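Local coordinates for protein copper-transporting ATPase (Sulfolobus solfataricus, PDB 2YJ3) that probably uses ATP hydrolysis to drive heavy-metal ions such as copper across the cell membrane, this fragment being the catalytic, nucleotide-binding part of the P-type ATPase, at residues A213-N225 with A234-L246. The protein carries 1 engineered substitution. Residues are numbered along the deposited sequence; the frame is centred on the assembly and turned at random.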
# COMPACT_ATOMS: atom_id res chain seq x y z
N ALA A 213 6.94 -9.15 -8.48
CA ALA A 213 5.64 -9.72 -8.84
C ALA A 213 5.06 -9.05 -10.09
O ALA A 213 4.54 -9.73 -10.98
CB ALA A 213 4.66 -9.59 -7.68
N LEU A 214 5.16 -7.73 -10.15
CA LEU A 214 4.71 -6.96 -11.31
C LEU A 214 5.51 -7.32 -12.54
O LEU A 214 4.96 -7.53 -13.62
CB LEU A 214 4.88 -5.46 -11.04
CG LEU A 214 4.03 -4.88 -9.90
CD1 LEU A 214 4.48 -3.48 -9.51
CD2 LEU A 214 2.55 -4.90 -10.26
N ALA A 215 6.83 -7.40 -12.36
CA ALA A 215 7.72 -7.71 -13.47
C ALA A 215 7.29 -9.00 -14.15
O ALA A 215 7.50 -9.17 -15.35
CB ALA A 215 9.17 -7.79 -13.00
N LEU A 216 6.68 -9.91 -13.40
CA LEU A 216 6.21 -11.17 -13.97
C LEU A 216 4.76 -11.14 -14.44
O LEU A 216 4.31 -12.07 -15.11
CB LEU A 216 6.37 -12.32 -12.96
CG LEU A 216 7.79 -12.77 -12.61
CD1 LEU A 216 7.73 -13.99 -11.71
CD2 LEU A 216 8.57 -13.09 -13.88
N ALA A 217 4.01 -10.11 -14.08
CA ALA A 217 2.61 -10.07 -14.46
C ALA A 217 2.51 -10.06 -15.98
O ALA A 217 3.36 -9.49 -16.66
CB ALA A 217 1.93 -8.84 -13.87
N ASP A 218 1.48 -10.69 -16.52
CA ASP A 218 1.23 -10.59 -17.96
C ASP A 218 1.07 -9.12 -18.36
O ASP A 218 1.69 -8.66 -19.32
CB ASP A 218 0.05 -11.45 -18.37
CG ASP A 218 0.40 -12.94 -18.37
OD1 ASP A 218 1.32 -13.32 -19.12
OD2 ASP A 218 -0.22 -13.71 -17.60
N VAL A 219 0.26 -8.38 -17.62
CA VAL A 219 0.28 -6.93 -17.74
C VAL A 219 0.26 -6.31 -16.35
O VAL A 219 -0.55 -6.66 -15.50
CB VAL A 219 -0.83 -6.36 -18.68
CG1 VAL A 219 -1.91 -7.40 -18.92
CG2 VAL A 219 -1.41 -5.04 -18.14
N SER A 220 1.21 -5.41 -16.13
CA SER A 220 1.43 -4.85 -14.83
C SER A 220 1.04 -3.38 -14.79
O SER A 220 1.32 -2.62 -15.72
CB SER A 220 2.91 -4.97 -14.45
OG SER A 220 3.72 -4.34 -15.43
N VAL A 221 0.42 -2.99 -13.69
CA VAL A 221 0.05 -1.61 -13.46
C VAL A 221 0.67 -1.14 -12.15
O VAL A 221 0.48 -1.75 -11.10
CB VAL A 221 -1.47 -1.48 -13.37
CG1 VAL A 221 -1.87 -0.02 -13.14
CG2 VAL A 221 -2.12 -2.03 -14.61
N ALA A 222 1.44 -0.05 -12.23
CA ALA A 222 1.98 0.63 -11.06
C ALA A 222 1.14 1.86 -10.71
O ALA A 222 0.73 2.60 -11.60
CB ALA A 222 3.41 1.05 -11.33
N MET A 223 0.92 2.10 -9.42
CA MET A 223 0.31 3.35 -8.97
C MET A 223 1.27 4.55 -9.12
O MET A 223 2.49 4.39 -9.15
CB MET A 223 -0.15 3.23 -7.52
CG MET A 223 -1.09 2.07 -7.26
SD MET A 223 -2.70 2.24 -8.07
CE MET A 223 -3.33 3.69 -7.23
N GLY A 224 0.71 5.75 -9.21
CA GLY A 224 1.52 6.95 -9.21
C GLY A 224 2.09 7.22 -7.83
O GLY A 224 3.01 8.02 -7.68
N ASN A 225 1.55 6.52 -6.82
CA ASN A 225 1.96 6.70 -5.43
C ASN A 225 3.17 5.85 -5.01
O ASN A 225 3.34 4.71 -5.45
CB ASN A 225 0.77 6.49 -4.46
CG ASN A 225 0.59 5.03 -4.00
OD1 ASN A 225 1.55 4.35 -3.63
ND2 ASN A 225 -0.66 4.58 -3.97
N ALA A 234 6.87 -0.78 -15.06
CA ALA A 234 5.54 -1.37 -15.21
C ALA A 234 4.94 -1.06 -16.57
O ALA A 234 5.23 -0.02 -17.17
CB ALA A 234 4.61 -0.87 -14.10
N ASP A 235 4.09 -1.95 -17.06
CA ASP A 235 3.44 -1.75 -18.35
C ASP A 235 2.59 -0.49 -18.38
O ASP A 235 2.53 0.22 -19.38
CB ASP A 235 2.57 -2.96 -18.68
CG ASP A 235 3.40 -4.19 -19.02
OD1 ASP A 235 4.63 -4.06 -19.16
OD2 ASP A 235 2.81 -5.28 -19.17
N ILE A 236 1.91 -0.22 -17.27
CA ILE A 236 1.05 0.95 -17.17
C ILE A 236 1.24 1.66 -15.86
O ILE A 236 1.12 1.05 -14.80
CB ILE A 236 -0.43 0.58 -17.26
CG1 ILE A 236 -0.73 -0.11 -18.58
CG2 ILE A 236 -1.29 1.84 -17.07
CD1 ILE A 236 -2.06 -0.81 -18.58
N ILE A 237 1.53 2.95 -15.93
CA ILE A 237 1.59 3.73 -14.71
C ILE A 237 0.30 4.55 -14.54
O ILE A 237 -0.10 5.32 -15.44
CB ILE A 237 2.85 4.62 -14.69
CG1 ILE A 237 4.09 3.76 -14.94
CG2 ILE A 237 2.95 5.38 -13.38
CD1 ILE A 237 5.40 4.46 -14.69
N LEU A 238 -0.36 4.37 -13.40
CA LEU A 238 -1.59 5.11 -13.10
C LEU A 238 -1.22 6.41 -12.44
O LEU A 238 -1.30 6.53 -11.21
CB LEU A 238 -2.50 4.33 -12.14
CG LEU A 238 -3.79 3.71 -12.66
CD1 LEU A 238 -4.80 3.62 -11.54
CD2 LEU A 238 -4.37 4.52 -13.79
N VAL A 239 -0.82 7.39 -13.26
CA VAL A 239 -0.39 8.69 -12.74
C VAL A 239 -1.47 9.25 -11.85
O VAL A 239 -1.20 9.89 -10.83
CB VAL A 239 -0.23 9.73 -13.86
CG1 VAL A 239 0.50 10.95 -13.33
CG2 VAL A 239 0.48 9.15 -15.03
N SER A 240 -2.70 9.01 -12.27
CA SER A 240 -3.86 9.60 -11.62
C SER A 240 -4.17 8.90 -10.31
O SER A 240 -4.89 9.44 -9.46
CB SER A 240 -5.06 9.49 -12.56
OG SER A 240 -5.21 8.16 -13.01
N ASN A 241 -3.63 7.70 -10.14
CA ASN A 241 -4.03 6.84 -9.03
C ASN A 241 -5.51 6.52 -9.13
O ASN A 241 -6.13 6.08 -8.16
CB ASN A 241 -3.72 7.49 -7.69
CG ASN A 241 -2.25 7.49 -7.38
OD1 ASN A 241 -1.62 6.43 -7.33
ND2 ASN A 241 -1.69 8.68 -7.18
N ASP A 242 -6.06 6.72 -10.32
CA ASP A 242 -7.47 6.49 -10.56
C ASP A 242 -7.72 5.04 -10.95
O ASP A 242 -7.71 4.70 -12.14
CB ASP A 242 -7.97 7.43 -11.67
CG ASP A 242 -9.46 7.62 -11.64
OD1 ASP A 242 -10.14 6.84 -10.94
OD2 ASP A 242 -9.95 8.56 -12.30
N ILE A 243 -7.95 4.18 -9.95
CA ILE A 243 -8.16 2.77 -10.25
C ILE A 243 -9.50 2.54 -10.93
O ILE A 243 -9.63 1.65 -11.77
CB ILE A 243 -8.14 1.86 -9.00
CG1 ILE A 243 -7.20 2.40 -7.92
CG2 ILE A 243 -7.71 0.46 -9.40
CD1 ILE A 243 -5.93 1.57 -7.76
N GLY A 244 -10.50 3.32 -10.54
CA GLY A 244 -11.82 3.18 -11.11
C GLY A 244 -11.74 3.27 -12.63
O GLY A 244 -12.26 2.41 -13.35
N THR A 245 -11.07 4.31 -13.10
CA THR A 245 -10.88 4.52 -14.52
C THR A 245 -10.08 3.38 -15.17
O THR A 245 -10.25 3.09 -16.35
CB THR A 245 -10.19 5.87 -14.76
OG1 THR A 245 -11.07 6.93 -14.35
CG2 THR A 245 -9.84 6.06 -16.23
N LEU A 246 -9.23 2.74 -14.39
CA LEU A 246 -8.50 1.59 -14.93
C LEU A 246 -9.45 0.41 -15.05
O LEU A 246 -9.44 -0.31 -16.05
CB LEU A 246 -7.33 1.22 -14.03
CG LEU A 246 -6.65 -0.09 -14.42
CD1 LEU A 246 -6.04 0.06 -15.80
CD2 LEU A 246 -5.58 -0.44 -13.40
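Val221 and Leu246 meet tip to tip, with CG1 of Val221 3.7 Å from CD2 of Leu246. Val221 turns CG1 anti to its own N (chi1 -180°), which sets this methyl against Leu246 of helix 243-250. Beside it, the chain of Met223 bends at chi2 and chi3 and crosses Ile243 at about a right angle; its SD lies 3.3 Å from CD1 of Ile243. Ala222 faces the other side of the sheet, its CB 3.6 Å from CB of Ala234. Strands 219-223 and 236-238 run parallel, their axes 28° apart, within the Rossmann-like sheet of the HAD-type phosphorylation domain. Leu238 N donates to Ala222 O at 2.7 Å, almost straight. Where the strands begin, Ser220 OG accepts from Asp235 N (2.9 Å, 173°), while Asp235 OD2 takes a weak bond from Ser220 N. Beyond the other end, Asn241 OD1 receives weak, bent bonds from Gly224 N (3.1 Å) and Asn225 N (3.2 Å). With an alanine in place of Asn241 this shared acceptor is gone, and the backbone at Gly224 and Asn225 is likely to be held less firmly. Asn225, poorly ordered, lies about 7 Å, side chain to side chain, from the ATP-binding Thr36.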